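Local coordinates for protein translation initiation factor eIF2B subunit beta (Schizosaccharomyces pombe, PDB 5B04) that forms part of the eIF2B complex, which catalyses the exchange of GDP for GTP on the gamma subunit of translation initiation factor eIF2, at residues V313-G318 against D367-F372; S317-L322 against T374-Y379. All blocks are in the same frame, centred on the assembly; numbering follows the deposited sequence.

Interaction 1 of 2, residues V313-G318 against D367-F372; sequences VVVCSG and DLVDLF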
loop_
_atom_site.group_PDB
_atom_site.type_symbol
_atom_site.label_atom_id
_atom_site.label_comp_id
_atom_site.label_asym_id
_atom_site.label_seq_id
_atom_site.Cartn_x
_atom_site.Cartn_y
_atom_site.Cartn_z
ATOM N N VAL C 313 -8.651 -5.913 -0.407
ATOM C CA VAL C 313 -9.984 -6.037 0.170
ATOM C C VAL C 313 -10.563 -7.416 -0.122
ATOM O O VAL C 313 -10.799 -7.770 -1.278
ATOM C CB VAL C 313 -10.943 -4.958 -0.373
ATOM C CG1 VAL C 313 -12.374 -5.248 0.059
ATOM C CG2 VAL C 313 -10.509 -3.579 0.091
ATOM N N VAL C 314 -10.781 -8.194 0.933
ATOM C CA VAL C 314 -11.339 -9.533 0.794
ATOM C C VAL C 314 -12.776 -9.560 1.300
ATOM O O VAL C 314 -13.104 -8.919 2.297
ATOM C CB VAL C 314 -10.506 -10.574 1.562
ATOM C CG1 VAL C 314 -10.808 -11.974 1.053
ATOM C CG2 VAL C 314 -9.026 -10.271 1.421
ATOM N N VAL C 315 -13.632 -10.303 0.606
ATOM C CA VAL C 315 -15.036 -10.398 0.986
ATOM C C VAL C 315 -15.461 -11.846 1.202
ATOM O O VAL C 315 -15.340 -12.679 0.304
ATOM C CB VAL C 315 -15.951 -9.758 -0.075
ATOM C CG1 VAL C 315 -17.411 -9.906 0.324
ATOM C CG2 VAL C 315 -15.592 -8.295 -0.268
ATOM N N CYS C 316 -15.956 -12.137 2.400
ATOM C CA CYS C 316 -16.452 -13.470 2.723
ATOM C C CYS C 316 -17.974 -13.504 2.650
ATOM O O CYS C 316 -18.656 -12.833 3.425
ATOM C CB CYS C 316 -15.979 -13.899 4.114
ATOM S SG CYS C 316 -14.185 -13.950 4.309
ATOM N N SER C 317 -18.504 -14.287 1.716
ATOM C CA SER C 317 -19.945 -14.346 1.507
ATOM C C SER C 317 -20.387 -15.647 0.852
ATOM O O SER C 317 -19.699 -16.182 -0.016
ATOM C CB SER C 317 -20.401 -13.164 0.651
ATOM O OG SER C 317 -21.798 -13.209 0.421
ATOM N N GLY C 318 -21.543 -16.151 1.273
ATOM C CA GLY C 318 -22.132 -17.318 0.647
ATOM C C GLY C 318 -22.675 -16.953 -0.720
ATOM O O GLY C 318 -23.062 -15.808 -0.951
ATOM N N ASP C 367 -14.796 -2.980 -8.444
ATOM C CA ASP C 367 -13.368 -2.825 -8.695
ATOM C C ASP C 367 -12.556 -2.664 -7.412
ATOM O O ASP C 367 -11.326 -2.646 -7.452
ATOM C CB ASP C 367 -13.121 -1.630 -9.616
ATOM C CG ASP C 367 -13.728 -1.820 -10.991
ATOM O OD1 ASP C 367 -14.014 -2.979 -11.360
ATOM O OD2 ASP C 367 -13.918 -0.813 -11.704
ATOM N N LEU C 368 -13.240 -2.551 -6.278
ATOM C CA LEU C 368 -12.555 -2.374 -5.001
ATOM C C LEU C 368 -12.459 -3.678 -4.216
ATOM O O LEU C 368 -11.950 -3.698 -3.097
ATOM C CB LEU C 368 -13.256 -1.309 -4.155
ATOM C CG LEU C 368 -13.178 0.126 -4.682
ATOM C CD1 LEU C 368 -13.544 1.118 -3.589
ATOM C CD2 LEU C 368 -11.794 0.424 -5.241
ATOM N N VAL C 369 -12.948 -4.764 -4.804
ATOM C CA VAL C 369 -12.836 -6.076 -4.181
ATOM C C VAL C 369 -11.788 -6.917 -4.899
ATOM O O VAL C 369 -11.911 -7.190 -6.093
ATOM C CB VAL C 369 -14.178 -6.827 -4.183
ATOM C CG1 VAL C 369 -14.000 -8.226 -3.612
ATOM C CG2 VAL C 369 -15.221 -6.052 -3.393
ATOM N N ASP C 370 -10.755 -7.323 -4.168
ATOM C CA ASP C 370 -9.679 -8.116 -4.747
ATOM C C ASP C 370 -10.034 -9.597 -4.798
ATOM O O ASP C 370 -9.762 -10.274 -5.788
ATOM C CB ASP C 370 -8.383 -7.923 -3.956
ATOM C CG ASP C 370 -7.825 -6.521 -4.085
ATOM O OD1 ASP C 370 -7.183 -6.230 -5.116
ATOM O OD2 ASP C 370 -8.023 -5.713 -3.153
ATOM N N LEU C 371 -10.647 -10.093 -3.729
ATOM C CA LEU C 371 -10.946 -11.515 -3.623
ATOM C C LEU C 371 -12.272 -11.786 -2.918
ATOM O O LEU C 371 -12.577 -11.183 -1.889
ATOM C CB LEU C 371 -9.814 -12.234 -2.886
ATOM C CG LEU C 371 -10.006 -13.730 -2.636
ATOM C CD1 LEU C 371 -10.033 -14.489 -3.951
ATOM C CD2 LEU C 371 -8.919 -14.268 -1.721
ATOM N N PHE C 372 -13.057 -12.699 -3.483
ATOM C CA PHE C 372 -14.277 -13.168 -2.840
ATOM C C PHE C 372 -14.059 -14.545 -2.225
ATOM O O PHE C 372 -13.728 -15.499 -2.928
ATOM C CB PHE C 372 -15.437 -13.226 -3.836
ATOM C CG PHE C 372 -16.059 -11.890 -4.132
ATOM C CD1 PHE C 372 -16.957 -11.319 -3.245
ATOM C CD2 PHE C 372 -15.760 -11.215 -5.303
ATOM C CE1 PHE C 372 -17.535 -10.093 -3.516
ATOM C CE2 PHE C 372 -16.336 -9.990 -5.581
ATOM C CZ PHE C 372 -17.226 -9.429 -4.686
#
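Val314 and Val315 run parallel to Leu371 and Phe372 as neighbouring strands, with CA atoms 4.9 Å apart for Val314 and Leu371, and Val315 N donates to Leu371 O at 2.8 Å. Before the strand 371-374 settles into this pattern, Val313 O accepts from Asp370 N at 2.9 Å and more weakly from Leu371 N. Asp370 also completes the join with its side chain. Its CG stands beside its own backbone N (chi1 -67°), and OD2 lies 2.8 Å from Val313 N, with an N-H...O angle of 169°. The hydrogen meets the anti side of the carboxylate, a little out of its plane. The carboxylate probably stands in for the strand carbonyl that would accept this N-H in a regular parallel pair.

Valines suit the first strand because their branched CB favours extended backbone. Val313 rests both methyls on Leu368 O and also packs on Ala306 of helix 299-308. Val314 lies side by side with Leu371, CG1 4.1 Å from CD2, on the face where Leu387 and Ile385 of the delta subunit pack. On the other face Val315 does two jobs. CB and CG1 lie along the CD1-CE1 side of the Phe372 ring, CB 3.7 Å from CD1, while CG2, beside the backbone N (CG1 at 178°), crosses Val369 and approaches its CG1 at 3.7 Å. Val369 CG1 in turn sits over a face of that ring, near the rim, and Leu293 of strand 293-296 closes over Val315, Val369 and Phe372. Backbone and carboxylate bonds therefore set the register of this Rossmann-like sheet, while apolar side chains pack on the Val314-Leu371 face and on the Val315-Phe372 face, both buried.

Interaction 2 of 2, residues S317-L322 against T374-Y379; sequences SGIYKL and TNLGGY. With PO4 (phosphate ion), chain M.
Ile319 and Asn375 meet at about a right angle, where the loop leaving strand 313-316 passes the hairpin turn Thr374-Gly377. Asn375 CG lies between its backbone N and carbonyl carbon (chi1 48°), and OD1 accepts from Ile319 N at 3.1 Å, in the amide plane and on a lone pair. Ile319 CG1 and CD1 come up to the O and N end of the amide, close to its plane, CG1 3.4 Å from ND2, and CG1 reaches Leu376 CD1 at 3.6 Å. Replacing Asn375 by an alanine is likely to leave Ile319 N-H without this acceptor and to open a gap beside Ile319 CG1 and CD1.

Thr374 CA makes a CA-H...O contact with Ser317 O (3.3 Å), and CG2 lies beside the same oxygen, while OG1 accepts from Leu376 N, an ST turn, and donates to Gly377 O at 2.6 Å. At the backbone angles of Gly377 a CB would jam against Leu376 O, so glycine fits there. Lys321, ending the 3-10 segment 319-321, hydrogen-bonds through NZ to a phosphate ion, probably from the crystallisation liquor. The bond from Ile319 N and the apolar Ile319-Leu376 contact thus tie loop to hairpin.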
loop_
_atom_site.group_PDB
_atom_site.type_symbol
_atom_site.label_atom_id
_atom_site.label_comp_id
_atom_site.label_asym_id
_atom_site.label_seq_id
_atom_site.Cartn_x
_atom_site.Cartn_y
_atom_site.Cartn_z
ATOM N N SER C 317 -18.504 -14.287 1.716
ATOM C CA SER C 317 -19.945 -14.346 1.507
ATOM C C SER C 317 -20.387 -15.647 0.852
ATOM O O SER C 317 -19.699 -16.182 -0.016
ATOM C CB SER C 317 -20.401 -13.164 0.651
ATOM O OG SER C 317 -21.798 -13.209 0.421
ATOM N N GLY C 318 -21.543 -16.151 1.273
ATOM C CA GLY C 318 -22.132 -17.318 0.647
ATOM C C GLY C 318 -22.675 -16.953 -0.720
ATOM O O GLY C 318 -23.062 -15.808 -0.951
ATOM N N ILE C 319 -22.710 -17.924 -1.627
ATOM C CA ILE C 319 -23.143 -17.672 -2.999
ATOM C C ILE C 319 -24.627 -17.329 -3.104
ATOM O O ILE C 319 -25.092 -16.883 -4.153
ATOM C CB ILE C 319 -22.846 -18.881 -3.913
ATOM C CG1 ILE C 319 -22.945 -20.197 -3.133
ATOM C CG2 ILE C 319 -21.461 -18.753 -4.526
ATOM C CD1 ILE C 319 -24.359 -20.643 -2.805
ATOM N N TYR C 320 -25.369 -17.535 -2.021
ATOM C CA TYR C 320 -26.801 -17.258 -2.022
ATOM C C TYR C 320 -27.074 -15.758 -1.958
ATOM O O TYR C 320 -28.199 -15.314 -2.185
ATOM C CB TYR C 320 -27.492 -17.973 -0.859
ATOM C CG TYR C 320 -27.221 -17.374 0.503
ATOM C CD1 TYR C 320 -26.057 -17.676 1.198
ATOM C CD2 TYR C 320 -28.138 -16.520 1.102
ATOM C CE1 TYR C 320 -25.809 -17.134 2.447
ATOM C CE2 TYR C 320 -27.898 -15.973 2.348
ATOM C CZ TYR C 320 -26.734 -16.283 3.016
ATOM O OH TYR C 320 -26.495 -15.742 4.258
ATOM N N LYS C 321 -26.039 -14.982 -1.651
ATOM C CA LYS C 321 -26.154 -13.528 -1.618
ATOM C C LYS C 321 -25.830 -12.922 -2.980
ATOM O O LYS C 321 -25.789 -11.702 -3.134
ATOM C CB LYS C 321 -25.231 -12.933 -0.553
ATOM C CG LYS C 321 -25.526 -13.387 0.868
ATOM C CD LYS C 321 -24.603 -12.690 1.856
ATOM C CE LYS C 321 -24.773 -13.234 3.263
ATOM N NZ LYS C 321 -23.822 -12.600 4.217
ATOM N N LEU C 322 -25.597 -13.782 -3.966
ATOM C CA LEU C 322 -25.271 -13.333 -5.314
ATOM C C LEU C 322 -26.536 -13.174 -6.155
ATOM O O LEU C 322 -27.127 -14.158 -6.599
ATOM C CB LEU C 322 -24.303 -14.311 -5.981
ATOM C CG LEU C 322 -23.693 -13.898 -7.322
ATOM C CD1 LEU C 322 -23.028 -12.535 -7.218
ATOM C CD2 LEU C 322 -22.696 -14.944 -7.795
ATOM N N THR C 374 -15.893 -17.555 -0.853
ATOM C CA THR C 374 -17.227 -18.145 -0.863
ATOM C C THR C 374 -17.191 -19.613 -0.463
ATOM O O THR C 374 -16.119 -20.192 -0.290
ATOM C CB THR C 374 -17.884 -18.026 -2.251
ATOM O OG1 THR C 374 -17.191 -18.867 -3.183
ATOM C CG2 THR C 374 -17.844 -16.586 -2.743
ATOM N N ASN C 375 -18.369 -20.212 -0.316
ATOM C CA ASN C 375 -18.468 -21.635 -0.010
ATOM C C ASN C 375 -18.148 -22.486 -1.234
ATOM O O ASN C 375 -18.009 -23.705 -1.137
ATOM C CB ASN C 375 -19.860 -21.976 0.524
ATOM C CG ASN C 375 -20.970 -21.392 -0.325
ATOM O OD1 ASN C 375 -20.916 -20.228 -0.717
ATOM N ND2 ASN C 375 -21.983 -22.200 -0.614
ATOM N N LEU C 376 -18.035 -21.832 -2.385
ATOM C CA LEU C 376 -17.615 -22.497 -3.611
ATOM C C LEU C 376 -16.113 -22.334 -3.808
ATOM O O LEU C 376 -15.521 -22.950 -4.694
ATOM C CB LEU C 376 -18.372 -21.939 -4.819
ATOM C CG LEU C 376 -19.661 -22.649 -5.245
ATOM C CD1 LEU C 376 -20.619 -22.821 -4.076
ATOM C CD2 LEU C 376 -20.329 -21.887 -6.380
ATOM N N GLY C 377 -15.504 -21.496 -2.974
ATOM C CA GLY C 377 -14.077 -21.247 -3.047
ATOM C C GLY C 377 -13.745 -19.780 -3.249
ATOM O O GLY C 377 -14.623 -18.920 -3.190
ATOM N N GLY C 378 -12.469 -19.497 -3.488
ATOM C CA GLY C 378 -12.020 -18.136 -3.714
ATOM C C GLY C 378 -12.006 -17.775 -5.186
ATOM O O GLY C 378 -11.423 -18.490 -6.003
ATOM N N TYR C 379 -12.650 -16.664 -5.526
ATOM C CA TYR C 379 -12.738 -16.224 -6.914
ATOM C C TYR C 379 -12.596 -14.709 -7.031
ATOM O O TYR C 379 -12.951 -13.977 -6.107
ATOM C CB TYR C 379 -14.066 -16.671 -7.533
ATOM C CG TYR C 379 -14.281 -18.165 -7.526
ATOM C CD1 TYR C 379 -13.592 -18.990 -8.405
ATOM C CD2 TYR C 379 -15.180 -18.753 -6.645
ATOM C CE1 TYR C 379 -13.787 -20.359 -8.404
ATOM C CE2 TYR C 379 -15.383 -20.119 -6.636
ATOM C CZ TYR C 379 -14.683 -20.917 -7.518
ATOM O OH TYR C 379 -14.881 -22.278 -7.513
HETATM P P PO4 M . -23.189 -12.470 7.478
HETATM O O1 PO4 M . -23.891 -13.431 6.549
HETATM O O2 PO4 M . -23.385 -11.056 6.980
HETATM O O3 PO4 M . -21.714 -12.790 7.511
HETATM O O4 PO4 M . -23.759 -12.600 8.871
#

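How the interactions relate
Interactions 1 and 2 follow the same pair of chain segments outward from the parallel sheet: they share Ser317 and Gly318, and strand 371-374 leads directly into strand 377-379. Interaction 1 is buried, relying on main-chain bonds, the Asp370 carboxylate and apolar faces, one of them turned to the delta subunit. Interaction 2, only partly buried and smaller in area, lies where both segments have left that pairing, so it depends on an asparagine side chain and Ile319, with the Thr374 hydroxyl holding the turn. The two meet at the sheet edge, where Phe372 N and Tyr379 O lie 2.9 Å apart, a probable hydrogen bond, and Leu371 CD1 packs against Gly378.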